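Side-chain contacts in StAR-related lipid transfer protein 13 (Homo sapiens, PDB 2PSO), which stimulates GTP hydrolysis by RhoA, and perhaps by Cdc42, and ends in the lipid-binding START domain described here: residues S57-D62 with I221-Q226; V89-V94 with W142-P147; F136-T141 with A171-S176; H192-D197 with H212-E217. All coordinates share one frame; numbering follows the deposited sequence.

Overall arrangement
The four contacts lie within one START domain and join its loops, helices and curved sheet. Contacts 3 and 4 are buried; contact 2 is partly buried and contact 1 lies on the surface. Contacts 1 and 4 both use helix 209-223: its last turn holds a loop by charge and carbonyl bonds, whereas an earlier part packs inward with cysteines and a histidine-glutamate pair. Contacts 2 and 3 share strand 134-143, in each case through apolar groups, with helix 87-96 in one and strand 169-182 in the other. The buried contacts 3 and 4 meet where Ser176 OG and His192 NE2 probably form a hydrogen bond, 2.8 Å apart.

Contact 1: residues S57-D62 with I221-Q226; sequences STDNTD and IRNSFQ
Arg222 reaches off the last turn of its helix and pushes its guanidinium group against Asp59, in the loop between two strands. Its first side-chain bonds run straight out, with CG anti to the backbone N (chi1 179°), and the chain then bends at chi3, which swings the flat group across to the loop. The two side chains slide past one another in opposite directions, and the planes of carboxylate and guanidinium stand 70° apart, so this is not a flat, two-pronged pairing. NH2 carries the charge pairing: it lies 3.0 Å from OD1 of Asp59 in a salt bridge whose hydrogen bond is weak and well off straight (133°). Meanwhile NH1 of Arg222 donates to the backbone O of Asp59 at 3.3 Å; that oxygen sits near the guanidinium plane, but the donor stands above the carbonyl plane. A second, weak bond runs from NH2 to the same carbonyl. Asn60 adds a van der Waals touch, its CB 3.6 Å from NH1 of Arg222. On the helix side, OD1 of Asn223 also lies in the guanidinium plane and takes weak bonds from NE and NH2, which helps to fix the rotation of the group. Asp59 and Asn60 both have left-handed backbone angles, turning the loop tightly at the point of contact. The loop joins strands 53-55 and 62-66 and rests on helix 209-223, where Thr61 touches Ala215 and Val218, while Arg222 also touches Val81 on strand 76-83.

Contact 2: residues V89-V94 with W142-P147; sequences VVLNRV and WKTDLP
Leu91 has the most surface buried here, and its two methyls divide the work between Trp142 and Thr144. The side chain leaves helix 87-96 in the direction of the strand end, with CG anti to the backbone N (chi1 176°), and this extension carries the fork of the leucine across the space between the two backbones. One branch, CD2, meets CB of Trp142 at 4.3 Å. The other, CD1, lies 4.2 Å from the methyl CG2 of Thr144. The leucine tip is therefore met by two residues that both point toward the helix, with Lys143 between them turned away. Trp142 offers its first side-chain carbon to the leucine and sends the indole on along the helix, where it packs on Leu95 and Arg96. Thr144 uses its methyl for this contact, so the interface between the segments is purely apolar, held by dispersion and by the exclusion of water. Around this small patch Leu91 is enclosed further by Leu153 of strand 151-157 and Ile180 of strand 169-182, which add to its burial. What results is a short helix laid against the curved sheet near the end of one of its strands: helix 87-96, which follows strand 76-83, packs on the same sheet that grips the C-terminal helix in the START helix-grip fold.

Contact 3: residues F136-T141 with A171-S176; sequences FVVLRT and AVVMDS
A methyl group stands over an aromatic face here: CB of Ala171 sits above the Phe136 ring, 4.0 Å from its centroid and 26° off the ring normal, in a CH-pi contact. This belongs to the curved sheet of the START helix-grip fold, where strands 134-143 and 169-182 run parallel and both also pair with strand 151-157. Between the two segments it is side chains rather than hydrogen bonds that make the contact. The alanine methyl is offset toward the rim of the ring and is nearest CE2 and CZ of Phe136, each 3.7 Å from CB of Ala171. The ring's edge is used as well: CG2 of Val173 lies in the ring plane, 3.6 Å from CD2 of Phe136. One phenyl ring thus receives one small residue on a face and a branched one at its edge, and the phenylalanine and valine side chains cross at about a right angle. The first torsion of Phe136 places CG anti to its carbonyl carbon (chi1 -65°), which brings the ring over to the alanine. Tyr123 of strand 118-125 stacks on the same phenylalanine, so the ring is also held from its own strand's neighbour. Beyond Val173, the chain turns a corner at Met174, where Met174 and Asp175 both face Arg195 in a classic beta bulge; the backbone N of Val173 is bonded to Ser157 OG. All four touching residues are buried. The remaining contact is between two valines crossing at about a right angle, with CG2 of Val138 lying 4.2 Å from CB of Val173.

Contact 4: residues H192-D197 with H212-E217; sequences HICRID and HLCAAE
Two pairs of side chains meet between strand and helix: His192 with Glu217, and Cys194 with Cys214. ND1 of His192 is 3.3 Å from OE2 of Glu217, and the oxygen approaches the imidazole obliquely, although ring and carboxylate planes are only 19° apart. The two sulfurs are 4.0 Å apart from SG of Cys194 to SG of Cys214, an apolar contact and too far for a disulfide. Cys194 faces the helix, and its first torsion (chi1 78°), with the sulfur between the backbone N and the carbonyl carbon, sets where SG lies on that side. The next shell fixes both polar groups. OE2 of Glu217 is hydrogen-bonded to the hydroxyl of Tyr178, and NE2 of His192 to OG of Ser176, so each group has its firm partner outside the pair. Tyr178 also stacks on the His192 ring, and Arg98 makes a long, weak ion pair with OE1 of Glu217. Such charges could influence the protonation of the histidine and glutamate. Strand 188-196 lies between strands 76-83 and 169-182 in the sheet, and helix 209-223 covers it across this contact, the C-terminal helix being gripped by the curved sheet.

Contact 1: residues S57-D62 with I221-Q226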
loop_
_atom_site.group_PDB
_atom_site.type_symbol
_atom_site.label_atom_id
_atom_site.label_comp_id
_atom_site.label_asym_id
_atom_site.label_seq_id
_atom_site.Cartn_x
_atom_site.Cartn_y
_atom_site.Cartn_z
ATOM N N SER A 57 -8.588 10.157 9.032
ATOM C CA SER A 57 -7.273 9.556 9.053
ATOM C C SER A 57 -6.434 10.252 10.114
ATOM O O SER A 57 -6.507 11.470 10.248
ATOM C CB SER A 57 -6.649 9.797 7.696
ATOM O OG SER A 57 -5.850 8.710 7.324
ATOM N N THR A 58 -5.621 9.510 10.859
ATOM C CA THR A 58 -4.794 10.168 11.875
ATOM C C THR A 58 -3.397 10.502 11.365
ATOM O O THR A 58 -2.992 10.074 10.272
ATOM C CB THR A 58 -4.607 9.325 13.147
ATOM O OG1 THR A 58 -3.785 8.194 12.838
ATOM C CG2 THR A 58 -5.929 8.855 13.695
ATOM N N ASP A 59 -2.686 11.286 12.186
ATOM C CA ASP A 59 -1.257 11.521 12.036
ATOM C C ASP A 59 -0.996 12.118 10.657
ATOM O O ASP A 59 -0.135 11.659 9.905
ATOM C CB ASP A 59 -0.502 10.206 12.287
ATOM C CG ASP A 59 1.017 10.361 12.307
ATOM O OD1 ASP A 59 1.574 11.462 12.582
ATOM O OD2 ASP A 59 1.657 9.324 12.036
ATOM N N ASN A 60 -1.797 13.126 10.330
ATOM C CA ASN A 60 -1.594 13.948 9.144
ATOM C C ASN A 60 -1.534 13.189 7.811
ATOM O O ASN A 60 -0.651 13.427 7.012
ATOM C CB ASN A 60 -0.327 14.777 9.321
ATOM C CG ASN A 60 -0.577 16.249 9.160
ATOM O OD1 ASN A 60 -1.194 16.678 8.189
ATOM N ND2 ASN A 60 -0.106 17.040 10.119
ATOM N N THR A 61 -2.466 12.274 7.577
ATOM C CA THR A 61 -2.491 11.534 6.322
ATOM C C THR A 61 -3.806 11.756 5.605
ATOM O O THR A 61 -4.813 12.012 6.241
ATOM C CB THR A 61 -2.381 10.040 6.579
ATOM O OG1 THR A 61 -3.112 9.743 7.765
ATOM C CG2 THR A 61 -0.956 9.658 6.819
ATOM N N ASP A 62 -3.788 11.644 4.281
ATOM C CA ASP A 62 -5.000 11.604 3.482
ATOM C C ASP A 62 -5.344 10.176 3.064
ATOM O O ASP A 62 -4.633 9.582 2.263
ATOM C CB ASP A 62 -4.830 12.475 2.247
ATOM C CG ASP A 62 -5.040 13.961 2.546
ATOM O OD1 ASP A 62 -4.915 14.394 3.731
ATOM O OD2 ASP A 62 -5.333 14.707 1.586
ATOM N N ILE A 221 7.017 6.022 6.565
ATOM C CA ILE A 221 7.979 6.425 5.560
ATOM C C ILE A 221 8.325 7.878 5.774
ATOM O O ILE A 221 9.503 8.255 5.728
ATOM C CB ILE A 221 7.443 6.265 4.171
ATOM C CG1 ILE A 221 7.345 4.764 3.836
ATOM C CG2 ILE A 221 8.348 7.031 3.202
ATOM C CD1 ILE A 221 6.554 4.455 2.613
ATOM N N ARG A 222 7.309 8.693 6.050
ATOM C CA ARG A 222 7.550 10.101 6.293
ATOM C C ARG A 222 8.420 10.307 7.525
ATOM O O ARG A 222 9.469 10.960 7.441
ATOM C CB ARG A 222 6.244 10.848 6.442
ATOM C CG ARG A 222 6.414 12.306 6.720
ATOM C CD ARG A 222 5.122 12.838 7.279
ATOM N NE ARG A 222 4.740 12.114 8.488
ATOM C CZ ARG A 222 3.521 12.134 9.009
ATOM N NH1 ARG A 222 2.555 12.831 8.425
ATOM N NH2 ARG A 222 3.264 11.451 10.114
ATOM N N ASN A 223 8.007 9.725 8.649
ATOM C CA ASN A 223 8.767 9.841 9.886
ATOM C C ASN A 223 10.231 9.457 9.750
ATOM O O ASN A 223 11.093 10.032 10.404
ATOM C CB ASN A 223 8.141 9.013 10.996
ATOM C CG ASN A 223 6.739 9.479 11.351
ATOM O OD1 ASN A 223 6.348 10.620 11.072
ATOM N ND2 ASN A 223 5.964 8.585 11.955
ATOM N N SER A 224 10.530 8.502 8.884
ATOM C CA SER A 224 11.898 8.034 8.772
ATOM C C SER A 224 12.827 9.048 8.078
ATOM O O SER A 224 14.007 8.765 7.856
ATOM C CB SER A 224 11.942 6.687 8.067
ATOM O OG SER A 224 11.705 6.878 6.689
ATOM N N PHE A 225 12.299 10.231 7.765
ATOM C CA PHE A 225 13.101 11.312 7.218
ATOM C C PHE A 225 13.079 12.497 8.159
ATOM O O PHE A 225 13.492 13.594 7.798
ATOM C CB PHE A 225 12.533 11.787 5.888
ATOM C CG PHE A 225 12.975 11.001 4.709
ATOM C CD1 PHE A 225 12.087 10.147 4.063
ATOM C CD2 PHE A 225 14.258 11.135 4.215
ATOM C CE1 PHE A 225 12.471 9.427 2.947
ATOM C CE2 PHE A 225 14.662 10.427 3.115
ATOM C CZ PHE A 225 13.764 9.562 2.474
ATOM N N GLN A 226 12.547 12.299 9.356
ATOM C CA GLN A 226 12.501 13.369 10.341
ATOM C C GLN A 226 13.578 13.101 11.350
ATOM O O GLN A 226 13.594 12.022 11.940
ATOM C CB GLN A 226 11.147 13.420 11.045
ATOM C CG GLN A 226 10.016 13.998 10.202
ATOM C CD GLN A 226 8.628 13.686 10.772
ATOM O OE1 GLN A 226 8.481 13.348 11.954
ATOM N NE2 GLN A 226 7.607 13.802 9.928
#

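Contact 2: residues V89-V94 with W142-P147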
loop_
_atom_site.group_PDB
_atom_site.type_symbol
_atom_site.label_atom_id
_atom_site.label_comp_id
_atom_site.label_asym_id
_atom_site.label_seq_id
_atom_site.Cartn_x
_atom_site.Cartn_y
_atom_site.Cartn_z
ATOM N N VAL A 89 15.019 10.258 -3.777
ATOM C CA VAL A 89 15.380 9.809 -2.419
ATOM C C VAL A 89 14.277 8.993 -1.767
ATOM O O VAL A 89 14.483 7.832 -1.459
ATOM C CB VAL A 89 15.724 10.998 -1.491
ATOM C CG1 VAL A 89 16.017 10.498 -0.086
ATOM C CG2 VAL A 89 16.899 11.783 -2.074
ATOM N N VAL A 90 13.098 9.586 -1.598
ATOM C CA VAL A 90 11.918 8.856 -1.110
ATOM C C VAL A 90 11.692 7.501 -1.788
ATOM O O VAL A 90 11.245 6.534 -1.145
ATOM C CB VAL A 90 10.634 9.677 -1.318
ATOM C CG1 VAL A 90 9.467 9.021 -0.598
ATOM C CG2 VAL A 90 10.847 11.112 -0.824
ATOM N N LEU A 91 11.995 7.445 -3.087
ATOM C CA LEU A 91 11.856 6.237 -3.852
ATOM C C LEU A 91 12.850 5.190 -3.370
ATOM O O LEU A 91 12.503 4.030 -3.198
ATOM C CB LEU A 91 12.023 6.559 -5.337
ATOM C CG LEU A 91 12.024 5.487 -6.452
ATOM C CD1 LEU A 91 13.337 4.817 -6.420
ATOM C CD2 LEU A 91 10.906 4.463 -6.395
ATOM N N ASN A 92 14.081 5.600 -3.123
ATOM C CA ASN A 92 15.080 4.668 -2.666
ATOM C C ASN A 92 14.672 4.246 -1.264
ATOM O O ASN A 92 14.901 3.098 -0.845
ATOM C CB ASN A 92 16.462 5.309 -2.639
ATOM C CG ASN A 92 17.518 4.356 -2.097
ATOM O OD1 ASN A 92 17.914 3.419 -2.794
ATOM N ND2 ASN A 92 17.942 4.556 -0.823
ATOM N N ARG A 93 14.036 5.155 -0.540
ATOM C CA ARG A 93 13.657 4.823 0.811
ATOM C C ARG A 93 12.631 3.714 0.779
ATOM O O ARG A 93 12.650 2.843 1.668
ATOM C CB ARG A 93 13.094 6.026 1.556
ATOM C CG ARG A 93 12.680 5.718 2.988
ATOM C CD ARG A 93 13.792 5.038 3.823
ATOM N NE ARG A 93 15.028 5.800 3.900
ATOM C CZ ARG A 93 15.143 6.967 4.529
ATOM N NH1 ARG A 93 16.290 7.609 4.540
ATOM N NH2 ARG A 93 14.105 7.514 5.132
ATOM N N VAL A 94 11.740 3.717 -0.233
ATOM C CA VAL A 94 10.744 2.647 -0.278
ATOM C C VAL A 94 11.389 1.392 -0.889
ATOM O O VAL A 94 11.104 0.260 -0.504
ATOM C CB VAL A 94 9.521 3.023 -1.110
ATOM C CG1 VAL A 94 8.589 1.838 -1.205
ATOM C CG2 VAL A 94 8.813 4.201 -0.525
ATOM N N TRP A 142 10.423 0.070 -11.331
ATOM C CA TRP A 142 10.393 1.436 -10.817
ATOM C C TRP A 142 10.911 2.337 -11.887
ATOM O O TRP A 142 11.537 1.867 -12.820
ATOM C CB TRP A 142 11.208 1.596 -9.557
ATOM C CG TRP A 142 12.611 1.129 -9.665
ATOM C CD1 TRP A 142 13.710 1.905 -9.837
ATOM C CD2 TRP A 142 13.087 -0.230 -9.577
ATOM N NE1 TRP A 142 14.845 1.121 -9.886
ATOM C CE2 TRP A 142 14.492 -0.191 -9.734
ATOM C CE3 TRP A 142 12.459 -1.473 -9.413
ATOM C CZ2 TRP A 142 15.280 -1.338 -9.746
ATOM C CZ3 TRP A 142 13.244 -2.617 -9.421
ATOM C CH2 TRP A 142 14.648 -2.540 -9.577
ATOM N N LYS A 143 10.648 3.631 -11.749
ATOM C CA LYS A 143 10.842 4.554 -12.831
ATOM C C LYS A 143 11.158 5.912 -12.219
ATOM O O LYS A 143 10.394 6.397 -11.414
ATOM C CB LYS A 143 9.548 4.613 -13.658
ATOM C CG LYS A 143 9.659 5.202 -15.077
ATOM C CD LYS A 143 9.673 4.123 -16.160
ATOM N N THR A 144 12.284 6.519 -12.593
ATOM C CA THR A 144 12.702 7.805 -12.022
ATOM C C THR A 144 12.815 8.950 -13.013
ATOM O O THR A 144 13.086 10.070 -12.602
ATOM C CB THR A 144 14.052 7.694 -11.321
ATOM O OG1 THR A 144 14.885 6.811 -12.071
ATOM C CG2 THR A 144 13.884 7.117 -9.923
ATOM N N ASP A 145 12.616 8.681 -14.306
ATOM C CA ASP A 145 12.704 9.731 -15.341
ATOM C C ASP A 145 11.373 10.083 -16.005
ATOM O O ASP A 145 11.306 10.275 -17.222
ATOM C CB ASP A 145 13.734 9.372 -16.419
ATOM C CG ASP A 145 13.391 8.078 -17.175
ATOM O OD1 ASP A 145 12.356 7.425 -16.869
ATOM O OD2 ASP A 145 14.176 7.709 -18.084
ATOM N N LEU A 146 10.320 10.163 -15.204
ATOM C CA LEU A 146 9.000 10.499 -15.708
ATOM C C LEU A 146 8.857 12.014 -15.778
ATOM O O LEU A 146 9.610 12.731 -15.126
ATOM C CB LEU A 146 7.933 9.901 -14.792
ATOM C CG LEU A 146 7.681 8.411 -15.005
ATOM C CD1 LEU A 146 6.585 7.924 -14.085
ATOM C CD2 LEU A 146 7.333 8.138 -16.452
ATOM N N PRO A 147 7.902 12.515 -16.582
ATOM C CA PRO A 147 7.743 13.968 -16.662
ATOM C C PRO A 147 7.460 14.610 -15.303
ATOM O O PRO A 147 6.953 13.945 -14.399
ATOM C CB PRO A 147 6.537 14.144 -17.599
ATOM C CG PRO A 147 5.839 12.804 -17.611
ATOM C CD PRO A 147 6.947 11.808 -17.456
#

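Contact 3: residues F136-T141 with A171-S176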
loop_
_atom_site.group_PDB
_atom_site.type_symbol
_atom_site.label_atom_id
_atom_site.label_comp_id
_atom_site.label_asym_id
_atom_site.label_seq_id
_atom_site.Cartn_x
_atom_site.Cartn_y
_atom_site.Cartn_z
ATOM N N PHE A 136 5.281 -12.340 0.869
ATOM C CA PHE A 136 5.170 -11.621 -0.396
ATOM C C PHE A 136 6.224 -12.011 -1.399
ATOM O O PHE A 136 7.374 -12.242 -1.053
ATOM C CB PHE A 136 5.231 -10.106 -0.183
ATOM C CG PHE A 136 4.071 -9.558 0.596
ATOM C CD1 PHE A 136 3.946 -9.803 1.959
ATOM C CD2 PHE A 136 3.110 -8.792 -0.026
ATOM C CE1 PHE A 136 2.884 -9.306 2.679
ATOM C CE2 PHE A 136 2.043 -8.281 0.698
ATOM C CZ PHE A 136 1.931 -8.541 2.047
ATOM N N VAL A 137 5.821 -12.075 -2.653
ATOM C CA VAL A 137 6.716 -12.372 -3.741
ATOM C C VAL A 137 6.133 -11.591 -4.867
ATOM O O VAL A 137 5.013 -11.822 -5.282
ATOM C CB VAL A 137 6.703 -13.859 -4.132
ATOM C CG1 VAL A 137 7.587 -14.090 -5.359
ATOM C CG2 VAL A 137 7.134 -14.731 -2.949
ATOM N N VAL A 138 6.902 -10.662 -5.382
ATOM C CA VAL A 138 6.329 -9.614 -6.165
ATOM C C VAL A 138 7.201 -9.279 -7.374
ATOM O O VAL A 138 8.417 -9.398 -7.311
ATOM C CB VAL A 138 6.133 -8.442 -5.223
ATOM C CG1 VAL A 138 6.584 -7.147 -5.839
ATOM C CG2 VAL A 138 4.711 -8.404 -4.793
ATOM N N LEU A 139 6.575 -8.947 -8.496
ATOM C CA LEU A 139 7.249 -8.305 -9.604
ATOM C C LEU A 139 7.233 -6.771 -9.334
ATOM O O LEU A 139 6.159 -6.192 -9.215
ATOM C CB LEU A 139 6.453 -8.647 -10.858
ATOM C CG LEU A 139 6.839 -8.096 -12.237
ATOM C CD1 LEU A 139 8.140 -8.691 -12.700
ATOM C CD2 LEU A 139 5.742 -8.394 -13.264
ATOM N N ARG A 140 8.377 -6.109 -9.175
ATOM C CA ARG A 140 8.374 -4.637 -8.988
ATOM C C ARG A 140 9.116 -4.058 -10.138
ATOM O O ARG A 140 10.126 -4.610 -10.557
ATOM C CB ARG A 140 9.181 -4.147 -7.769
ATOM C CG ARG A 140 9.289 -5.066 -6.623
ATOM C CD ARG A 140 10.562 -4.805 -5.918
ATOM N NE ARG A 140 10.367 -4.252 -4.589
ATOM C CZ ARG A 140 11.360 -3.940 -3.772
ATOM N NH1 ARG A 140 11.096 -3.433 -2.583
ATOM N NH2 ARG A 140 12.617 -4.156 -4.139
ATOM N N THR A 141 8.683 -2.902 -10.595
ATOM C CA THR A 141 9.466 -2.177 -11.532
ATOM C C THR A 141 9.415 -0.743 -11.040
ATOM O O THR A 141 8.476 -0.375 -10.352
ATOM C CB THR A 141 8.924 -2.373 -12.998
ATOM O OG1 THR A 141 9.484 -1.384 -13.880
ATOM C CG2 THR A 141 7.415 -2.300 -13.060
ATOM N N ALA A 171 0.322 -13.431 0.613
ATOM C CA ALA A 171 -0.702 -12.476 0.246
ATOM C C ALA A 171 -0.818 -12.401 -1.280
ATOM O O ALA A 171 -0.219 -13.192 -2.000
ATOM C CB ALA A 171 -0.405 -11.115 0.832
ATOM N N VAL A 172 -1.629 -11.470 -1.767
ATOM C CA VAL A 172 -1.774 -11.236 -3.194
ATOM C C VAL A 172 -1.848 -9.720 -3.396
ATOM O O VAL A 172 -2.910 -9.099 -3.238
ATOM C CB VAL A 172 -3.034 -11.918 -3.789
ATOM C CG1 VAL A 172 -3.176 -11.596 -5.286
ATOM C CG2 VAL A 172 -3.001 -13.433 -3.590
ATOM N N VAL A 173 -0.702 -9.121 -3.696
ATOM C CA VAL A 173 -0.670 -7.731 -4.050
ATOM C C VAL A 173 -1.326 -7.685 -5.426
ATOM O O VAL A 173 -0.728 -8.086 -6.407
ATOM C CB VAL A 173 0.787 -7.191 -4.048
ATOM C CG1 VAL A 173 0.886 -5.814 -4.704
ATOM C CG2 VAL A 173 1.309 -7.119 -2.640
ATOM N N MET A 174 -2.588 -7.258 -5.474
ATOM C CA MET A 174 -3.341 -7.200 -6.728
ATOM C C MET A 174 -2.974 -5.910 -7.434
ATOM O O MET A 174 -2.695 -5.891 -8.642
ATOM C CB MET A 174 -4.845 -7.244 -6.463
ATOM C CG MET A 174 -5.310 -8.414 -5.569
ATOM S SD MET A 174 -7.070 -8.351 -5.047
ATOM C CE MET A 174 -7.865 -7.796 -6.559
ATOM N N ASP A 175 -2.970 -4.839 -6.650
ATOM C CA ASP A 175 -2.465 -3.538 -7.066
ATOM C C ASP A 175 -1.578 -2.989 -5.971
ATOM O O ASP A 175 -1.868 -3.149 -4.778
ATOM C CB ASP A 175 -3.607 -2.557 -7.273
ATOM C CG ASP A 175 -4.096 -2.523 -8.688
ATOM O OD1 ASP A 175 -3.887 -3.515 -9.410
ATOM O OD2 ASP A 175 -4.692 -1.495 -9.082
ATOM N N SER A 176 -0.484 -2.358 -6.378
ATOM C CA SER A 176 0.334 -1.577 -5.465
ATOM C C SER A 176 1.140 -0.637 -6.292
ATOM O O SER A 176 1.926 -1.070 -7.164
ATOM C CB SER A 176 1.291 -2.446 -4.682
ATOM O OG SER A 176 1.984 -1.654 -3.726
#

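Contact 4: residues H192-D197 with H212-E217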
loop_
_atom_site.group_PDB
_atom_site.type_symbol
_atom_site.label_atom_id
_atom_site.label_comp_id
_atom_site.label_asym_id
_atom_site.label_seq_id
_atom_site.Cartn_x
_atom_site.Cartn_y
_atom_site.Cartn_z
ATOM N N HIS A 192 0.510 6.202 -1.989
ATOM C CA HIS A 192 0.388 4.776 -2.229
ATOM C C HIS A 192 -1.060 4.301 -2.524
ATOM O O HIS A 192 -1.904 4.232 -1.618
ATOM C CB HIS A 192 0.947 4.018 -1.047
ATOM C CG HIS A 192 1.095 2.560 -1.299
ATOM N ND1 HIS A 192 1.087 1.623 -0.285
ATOM C CD2 HIS A 192 1.256 1.869 -2.452
ATOM C CE1 HIS A 192 1.229 0.413 -0.803
ATOM N NE2 HIS A 192 1.343 0.536 -2.117
ATOM N N ILE A 193 -1.340 3.970 -3.782
ATOM C CA ILE A 193 -2.580 3.293 -4.124
ATOM C C ILE A 193 -2.432 1.779 -4.175
ATOM O O ILE A 193 -1.822 1.261 -5.099
ATOM C CB ILE A 193 -3.085 3.700 -5.511
ATOM C CG1 ILE A 193 -3.328 5.205 -5.570
ATOM C CG2 ILE A 193 -4.377 2.920 -5.855
ATOM C CD1 ILE A 193 -3.301 5.747 -6.971
ATOM N N CYS A 194 -3.021 1.057 -3.232
ATOM C CA CYS A 194 -2.969 -0.389 -3.326
ATOM C C CYS A 194 -4.245 -1.170 -2.949
ATOM O O CYS A 194 -5.236 -0.618 -2.483
ATOM C CB CYS A 194 -1.837 -0.899 -2.484
ATOM S SG CYS A 194 -2.318 -0.897 -0.783
ATOM N N ARG A 195 -4.162 -2.483 -3.145
ATOM C CA ARG A 195 -5.269 -3.406 -3.052
ATOM C C ARG A 195 -4.639 -4.766 -2.833
ATOM O O ARG A 195 -4.177 -5.410 -3.770
ATOM C CB ARG A 195 -6.041 -3.427 -4.374
ATOM C CG ARG A 195 -7.348 -4.245 -4.345
ATOM C CD ARG A 195 -8.078 -4.292 -5.707
ATOM N NE ARG A 195 -9.480 -4.664 -5.533
ATOM C CZ ARG A 195 -10.348 -4.989 -6.495
ATOM N NH1 ARG A 195 -10.000 -5.015 -7.775
ATOM N NH2 ARG A 195 -11.598 -5.280 -6.159
ATOM N N ILE A 196 -4.592 -5.195 -1.585
ATOM C CA ILE A 196 -3.967 -6.459 -1.259
ATOM C C ILE A 196 -5.023 -7.433 -0.745
ATOM O O ILE A 196 -6.001 -7.025 -0.115
ATOM C CB ILE A 196 -2.879 -6.261 -0.201
ATOM C CG1 ILE A 196 -2.035 -5.035 -0.565
ATOM C CG2 ILE A 196 -2.003 -7.490 -0.086
ATOM C CD1 ILE A 196 -0.868 -4.777 0.367
ATOM N N ASP A 197 -4.830 -8.715 -1.042
ATOM C CA ASP A 197 -5.657 -9.779 -0.525
ATOM C C ASP A 197 -4.796 -10.621 0.415
ATOM O O ASP A 197 -4.196 -11.609 -0.010
ATOM C CB ASP A 197 -6.165 -10.621 -1.700
ATOM C CG ASP A 197 -7.077 -11.778 -1.275
ATOM O OD1 ASP A 197 -7.120 -12.128 -0.079
ATOM O OD2 ASP A 197 -7.745 -12.360 -2.163
ATOM N N HIS A 212 -6.366 2.155 7.440
ATOM C CA HIS A 212 -5.579 2.729 8.496
ATOM C C HIS A 212 -4.168 2.173 8.498
ATOM O O HIS A 212 -3.215 2.910 8.730
ATOM C CB HIS A 212 -6.304 2.561 9.834
ATOM C CG HIS A 212 -7.544 3.386 9.910
ATOM N ND1 HIS A 212 -8.807 2.851 9.764
ATOM C CD2 HIS A 212 -7.713 4.727 10.004
ATOM C CE1 HIS A 212 -9.701 3.822 9.814
ATOM N NE2 HIS A 212 -9.063 4.970 9.957
ATOM N N LEU A 213 -4.042 0.888 8.193
ATOM C CA LEU A 213 -2.755 0.272 8.064
ATOM C C LEU A 213 -1.958 0.925 6.907
ATOM O O LEU A 213 -0.762 1.247 7.064
ATOM C CB LEU A 213 -2.918 -1.232 7.862
ATOM C CG LEU A 213 -3.389 -2.092 9.037
ATOM C CD1 LEU A 213 -3.027 -3.551 8.803
ATOM C CD2 LEU A 213 -2.768 -1.629 10.331
ATOM N N CYS A 214 -2.618 1.149 5.772
ATOM C CA CYS A 214 -2.010 1.914 4.681
ATOM C C CYS A 214 -1.562 3.329 5.088
ATOM O O CYS A 214 -0.473 3.763 4.707
ATOM C CB CYS A 214 -2.957 2.033 3.484
ATOM S SG CYS A 214 -3.414 0.460 2.776
ATOM N N ALA A 215 -2.386 4.057 5.831
ATOM C CA ALA A 215 -2.058 5.452 6.092
ATOM C C ALA A 215 -0.861 5.510 7.045
ATOM O O ALA A 215 -0.099 6.489 7.077
ATOM C CB ALA A 215 -3.251 6.198 6.673
ATOM N N ALA A 216 -0.697 4.436 7.812
ATOM C CA ALA A 216 0.359 4.388 8.800
ATOM C C ALA A 216 1.669 3.938 8.161
ATOM O O ALA A 216 2.745 4.180 8.709
ATOM C CB ALA A 216 -0.030 3.483 9.973
ATOM N N GLU A 217 1.582 3.278 7.010
ATOM C CA GLU A 217 2.796 2.830 6.321
ATOM C C GLU A 217 3.436 4.069 5.744
ATOM O O GLU A 217 4.644 4.331 5.875
ATOM C CB GLU A 217 2.475 1.842 5.198
ATOM C CG GLU A 217 3.709 1.236 4.582
ATOM C CD GLU A 217 3.448 0.558 3.240
ATOM O OE1 GLU A 217 3.567 -0.697 3.164
ATOM O OE2 GLU A 217 3.132 1.279 2.262
#